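Local coordinates for 2-aminomuconate 6-semialdehyde dehydrogenase (Burkholderia cenocepacia, PDB 4U3W), which probably catalyses the NAD+-dependent oxidation of 2-aminomuconate 6-semialdehyde to 2-aminomuconate, at residues Phe179-Ala184 and Gly483-Arg488; Phe282-Phe287 and Leu445-Arg450. All blocks are in the same frame, centred on the assembly; numbering follows the deposited sequence.

Interaction 1 (Phe179-Ala184 and Gly483-Arg488)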
# COMPACT_ATOMS: atom_id res chain seq x y z
N PHE A 179 -8.38 -25.23 11.51
CA PHE A 179 -8.19 -24.79 12.92
C PHE A 179 -6.99 -23.80 12.95
O PHE A 179 -7.11 -22.69 13.42
CB PHE A 179 -7.98 -26.03 13.80
CG PHE A 179 -8.05 -25.81 15.29
CD1 PHE A 179 -9.25 -25.65 15.95
CD2 PHE A 179 -6.90 -25.86 16.04
CE1 PHE A 179 -9.30 -25.51 17.38
CE2 PHE A 179 -6.92 -25.70 17.45
CZ PHE A 179 -8.11 -25.53 18.11
N THR A 180 -5.87 -24.18 12.36
CA THR A 180 -4.69 -23.32 12.41
C THR A 180 -4.81 -22.07 11.52
O THR A 180 -4.17 -21.05 11.81
CB THR A 180 -3.42 -24.06 11.99
OG1 THR A 180 -3.59 -24.55 10.65
CG2 THR A 180 -3.16 -25.23 12.95
N TRP A 181 -5.59 -22.18 10.45
CA TRP A 181 -5.90 -21.06 9.60
C TRP A 181 -6.48 -19.89 10.43
O TRP A 181 -6.24 -18.71 10.10
CB TRP A 181 -6.88 -21.52 8.52
CG TRP A 181 -7.46 -20.46 7.66
CD1 TRP A 181 -8.80 -20.16 7.53
CD2 TRP A 181 -6.76 -19.57 6.78
NE1 TRP A 181 -8.96 -19.13 6.62
CE2 TRP A 181 -7.73 -18.74 6.16
CE3 TRP A 181 -5.41 -19.38 6.47
CZ2 TRP A 181 -7.38 -17.75 5.22
CZ3 TRP A 181 -5.06 -18.38 5.54
CH2 TRP A 181 -6.05 -17.57 4.93
N LYS A 182 -7.19 -20.21 11.52
CA LYS A 182 -7.73 -19.18 12.44
C LYS A 182 -6.84 -18.94 13.67
O LYS A 182 -6.61 -17.78 14.08
CB LYS A 182 -9.15 -19.57 12.94
CG LYS A 182 -10.13 -19.93 11.84
CD LYS A 182 -10.18 -18.82 10.79
CE LYS A 182 -11.26 -19.08 9.71
NZ LYS A 182 -12.58 -19.36 10.45
N VAL A 183 -6.34 -20.02 14.26
CA VAL A 183 -5.53 -19.85 15.48
C VAL A 183 -4.26 -19.01 15.18
O VAL A 183 -3.89 -18.11 15.96
CB VAL A 183 -5.12 -21.24 16.07
CG1 VAL A 183 -4.18 -21.10 17.30
CG2 VAL A 183 -6.37 -22.04 16.46
N ALA A 184 -3.62 -19.25 14.04
CA ALA A 184 -2.34 -18.56 13.79
C ALA A 184 -2.48 -17.03 13.64
O ALA A 184 -1.76 -16.31 14.31
CB ALA A 184 -1.58 -19.20 12.57
N GLY A 483 -16.96 -11.03 5.43
CA GLY A 483 -15.55 -10.65 5.58
C GLY A 483 -14.58 -11.44 4.70
O GLY A 483 -14.97 -12.36 3.96
N ARG A 484 -13.31 -11.05 4.78
CA ARG A 484 -12.22 -11.73 4.11
C ARG A 484 -11.13 -12.01 5.14
O ARG A 484 -10.93 -11.23 6.08
CB ARG A 484 -11.66 -10.85 2.95
CG ARG A 484 -12.65 -10.69 1.75
CD ARG A 484 -12.88 -12.03 1.00
NE ARG A 484 -13.74 -11.89 -0.19
CZ ARG A 484 -15.07 -11.90 -0.17
NH1 ARG A 484 -15.74 -12.04 1.00
NH2 ARG A 484 -15.76 -11.76 -1.31
N GLU A 485 -10.43 -13.13 4.96
CA GLU A 485 -9.21 -13.40 5.72
C GLU A 485 -8.09 -13.64 4.71
O GLU A 485 -8.37 -13.88 3.52
CB GLU A 485 -9.41 -14.59 6.67
CG GLU A 485 -10.55 -14.32 7.69
CD GLU A 485 -10.47 -15.20 8.95
OE1 GLU A 485 -9.37 -15.68 9.28
OE2 GLU A 485 -11.54 -15.41 9.59
N GLY A 486 -6.85 -13.64 5.18
CA GLY A 486 -5.67 -13.69 4.30
C GLY A 486 -4.94 -12.36 4.26
O GLY A 486 -5.56 -11.30 4.17
N GLY A 487 -3.61 -12.39 4.37
CA GLY A 487 -2.85 -11.15 4.29
C GLY A 487 -3.33 -10.04 5.22
O GLY A 487 -3.73 -10.33 6.37
N ARG A 488 -3.35 -8.80 4.72
CA ARG A 488 -3.80 -7.64 5.51
C ARG A 488 -5.26 -7.79 6.02
O ARG A 488 -5.62 -7.14 7.01
CB ARG A 488 -3.73 -6.33 4.70
CG ARG A 488 -4.77 -6.30 3.52
CD ARG A 488 -4.81 -4.95 2.76
NE ARG A 488 -5.69 -5.01 1.58
CZ ARG A 488 -6.92 -4.49 1.51
NH1 ARG A 488 -7.43 -3.86 2.56
NH2 ARG A 488 -7.65 -4.60 0.40
O HOH W 1 -6.97 -16.00 8.33
O HOH W 2 -13.97 -17.22 8.86

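Interaction 2 (Phe282-Phe287 and Leu445-Arg450)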
# COMPACT_ATOMS: atom_id res chain seq x y z
N PHE A 282 -14.65 -24.93 -21.21
CA PHE A 282 -14.91 -24.52 -22.57
C PHE A 282 -14.30 -25.56 -23.55
O PHE A 282 -13.33 -26.24 -23.18
CB PHE A 282 -14.31 -23.11 -22.80
CG PHE A 282 -15.13 -22.02 -22.17
CD1 PHE A 282 -16.19 -21.44 -22.87
CD2 PHE A 282 -14.86 -21.60 -20.86
CE1 PHE A 282 -16.95 -20.45 -22.30
CE2 PHE A 282 -15.61 -20.58 -20.28
CZ PHE A 282 -16.66 -20.01 -20.99
N ALA A 283 -14.83 -25.65 -24.78
CA ALA A 283 -14.30 -26.60 -25.77
C ALA A 283 -12.83 -26.32 -26.09
O ALA A 283 -12.11 -27.23 -26.50
CB ALA A 283 -15.16 -26.58 -27.12
N ASP A 284 -12.36 -25.08 -25.90
CA ASP A 284 -10.96 -24.75 -26.20
C ASP A 284 -10.00 -25.08 -25.04
O ASP A 284 -8.80 -24.77 -25.11
CB ASP A 284 -10.82 -23.28 -26.60
CG ASP A 284 -11.16 -22.27 -25.45
OD1 ASP A 284 -10.85 -22.54 -24.27
OD2 ASP A 284 -11.73 -21.18 -25.74
N ALA A 285 -10.53 -25.68 -23.97
CA ALA A 285 -9.69 -26.04 -22.84
C ALA A 285 -8.72 -27.13 -23.20
O ALA A 285 -8.94 -27.85 -24.18
CB ALA A 285 -10.56 -26.48 -21.59
N ASP A 286 -7.65 -27.24 -22.41
CA ASP A 286 -6.77 -28.40 -22.45
C ASP A 286 -7.55 -29.58 -21.88
O ASP A 286 -7.80 -29.63 -20.70
CB ASP A 286 -5.49 -28.11 -21.64
CG ASP A 286 -4.51 -29.31 -21.54
OD1 ASP A 286 -4.90 -30.50 -21.63
OD2 ASP A 286 -3.31 -29.04 -21.32
N PHE A 287 -7.95 -30.51 -22.74
CA PHE A 287 -8.96 -31.51 -22.37
C PHE A 287 -8.48 -32.42 -21.26
O PHE A 287 -9.17 -32.58 -20.24
CB PHE A 287 -9.36 -32.36 -23.60
CG PHE A 287 -10.47 -33.38 -23.32
CD1 PHE A 287 -11.80 -33.02 -23.43
CD2 PHE A 287 -10.16 -34.71 -22.99
CE1 PHE A 287 -12.83 -33.95 -23.17
CE2 PHE A 287 -11.17 -35.66 -22.75
CZ PHE A 287 -12.51 -35.28 -22.86
N LEU A 445 -6.80 -16.33 -23.88
CA LEU A 445 -6.40 -15.18 -23.06
C LEU A 445 -7.56 -14.25 -22.69
O LEU A 445 -7.85 -14.03 -21.51
CB LEU A 445 -5.31 -14.35 -23.78
CG LEU A 445 -4.82 -13.07 -23.09
CD1 LEU A 445 -4.05 -13.35 -21.74
CD2 LEU A 445 -3.94 -12.29 -24.08
N ALA A 446 -8.25 -13.72 -23.70
CA ALA A 446 -9.33 -12.78 -23.45
C ALA A 446 -10.48 -13.43 -22.66
O ALA A 446 -10.97 -12.88 -21.66
CB ALA A 446 -9.84 -12.20 -24.79
N ARG A 447 -10.87 -14.62 -23.09
CA ARG A 447 -11.94 -15.33 -22.44
C ARG A 447 -11.69 -15.60 -20.93
O ARG A 447 -12.61 -15.41 -20.09
CB ARG A 447 -12.18 -16.66 -23.14
CG ARG A 447 -13.43 -17.25 -22.62
CD ARG A 447 -13.47 -18.74 -22.67
NE ARG A 447 -13.55 -19.35 -23.99
CZ ARG A 447 -14.53 -19.17 -24.88
NH1 ARG A 447 -14.51 -19.85 -26.01
NH2 ARG A 447 -15.50 -18.30 -24.66
N GLY A 448 -10.48 -16.06 -20.59
CA GLY A 448 -10.14 -16.39 -19.22
C GLY A 448 -10.40 -15.21 -18.28
O GLY A 448 -11.05 -15.37 -17.23
N HIS A 449 -9.88 -14.04 -18.67
CA HIS A 449 -10.01 -12.83 -17.85
C HIS A 449 -11.44 -12.24 -17.88
O HIS A 449 -11.98 -11.86 -16.83
CB HIS A 449 -8.96 -11.77 -18.28
CG HIS A 449 -7.56 -12.20 -17.99
ND1 HIS A 449 -7.06 -12.33 -16.70
CD2 HIS A 449 -6.54 -12.54 -18.83
CE1 HIS A 449 -5.81 -12.77 -16.76
NE2 HIS A 449 -5.47 -12.90 -18.04
N ARG A 450 -12.07 -12.19 -19.06
CA ARG A 450 -13.39 -11.53 -19.11
C ARG A 450 -14.49 -12.36 -18.45
O ARG A 450 -15.43 -11.78 -17.86
CB ARG A 450 -13.79 -11.21 -20.55
CG ARG A 450 -14.32 -12.36 -21.37
CD ARG A 450 -14.45 -11.95 -22.85
NE ARG A 450 -14.88 -13.10 -23.63
CZ ARG A 450 -14.33 -13.51 -24.78
NH1 ARG A 450 -13.36 -12.82 -25.36
NH2 ARG A 450 -14.82 -14.60 -25.36

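Interaction 1 (Phe179-Ala184 and Gly483-Arg488)
Trp181 and Lys182 of helix 175-188 meet Glu485 and Gly486 in a buried, partly water-bridged contact that joins this helix to the loop leading into helix 487-493, in the interior of the subunit. The six-membered part of the indole does the touching for Trp181: CH2 lies 3.9 Å from Gly486 CA, and CZ2 lies 4.0 Å from Glu485 CB, both partners coming obliquely to the ring. Beyond CG the Glu485 chain is extended, and the side chains of Glu485 and Lys182 cross at about a right angle. Bent at chi2 (-53°) and chi4 (52°), the lysine lays CD 3.6 Å from Glu485 OE1, while its NZ stays 4.2 Å from OE2, beyond a salt bridge. One water accepts from Lys182 NZ at 3.0 Å and lies within hydrogen-bonding distance of OE2. A second donates to Glu485 OE1 at 2.6 Å and makes a weak bond to the Trp181 carbonyl. Outside the contact, Ser270 and Tyr494 also hold the carboxylate, Thr249 holds Lys182 NZ, and Trp181 NE1 donates to Glu272, probably the family's active-site glutamate. Thr247 OG1 bonds both NZ and OE2, so the buried amine and carboxylate are linked indirectly, through hydroxyl and water.

Interaction 2 (Phe282-Phe287 and Leu445-Arg450)
Arg447, on helix 445-452, meets Phe282 and Asp284 of the loop after strand 277-281, lying flat on the ring of one and hydrogen-bonded to the carboxylate of the other. The stack comes first: guanidinium and phenyl planes are only 7° apart, with their centres separated by 4.0 Å. CD of Arg447 sits over the middle of the ring, a CH-pi contact of 3.5 Å to the Phe282 centroid. The charged end continues past it toward the rim, where CZ of Arg447 lies 3.5 Å from Phe282 CD1, which makes the cation-pi contact off-centre. Extended through chi2, the arginine chain bends at chi3 (-70°), which helps bring the guanidinium onto this face.

The polar part is a salt bridge made side-on. NE and NH1 of Arg447 both donate to Asp284 OD2, each at 3.1 Å, and the oxygen lies close to the guanidinium plane. Seen from the carboxylate, both nitrogens arrive from the same face of its plane; NE is on the syn side, while NH1 stands 37° out of the plane. Two bonds to one oxygen and a stacked ring should together restrict rotation of the guanidinium. Its remaining nitrogen, NH2, pairs with Glu422, and Asp284 OD1 is hydrogen-bonded to Thr442.

Leu445 and His449 of the same helix pack against neighbouring subunits. The loop side is shaped by a type I beta turn from Phe282 to Ala285, closed by the bond from Ala285 N to Phe282 O at 3.0 Å; Asp286 then caps helix 287-299. Phe282 also packs on Ile440 and meets Phe419 edge-to-face. Stack and salt bridge thus hold helix 445-452, which follows strand 437-441, against the loop that runs from the adjacent parallel strand 277-281 into helix 287-299.

How the interactions relate
The two interactions do not touch: their centres are 32 Å apart and their nearest atoms about 16 Å. Along the chain, interaction 2 is nested within the loop closed by interaction 1. The centre of interaction 1 lies about 10 Å from the centre of the chain, and the Glu485 side chain is about 9 Å from a bound magnesium ion. Glu272, beside interaction 1, belongs to the Glu-Leu-Gly-Gly sequence of aldehyde dehydrogenases, consistent with a place close to the active site. Interaction 2, about 29 Å from the chain centre, lies where the chain leaves two neighbouring inner strands of the seven-stranded sheet. Residues of 483-488 and of 445-450 each also reach other subunits of the tetramer.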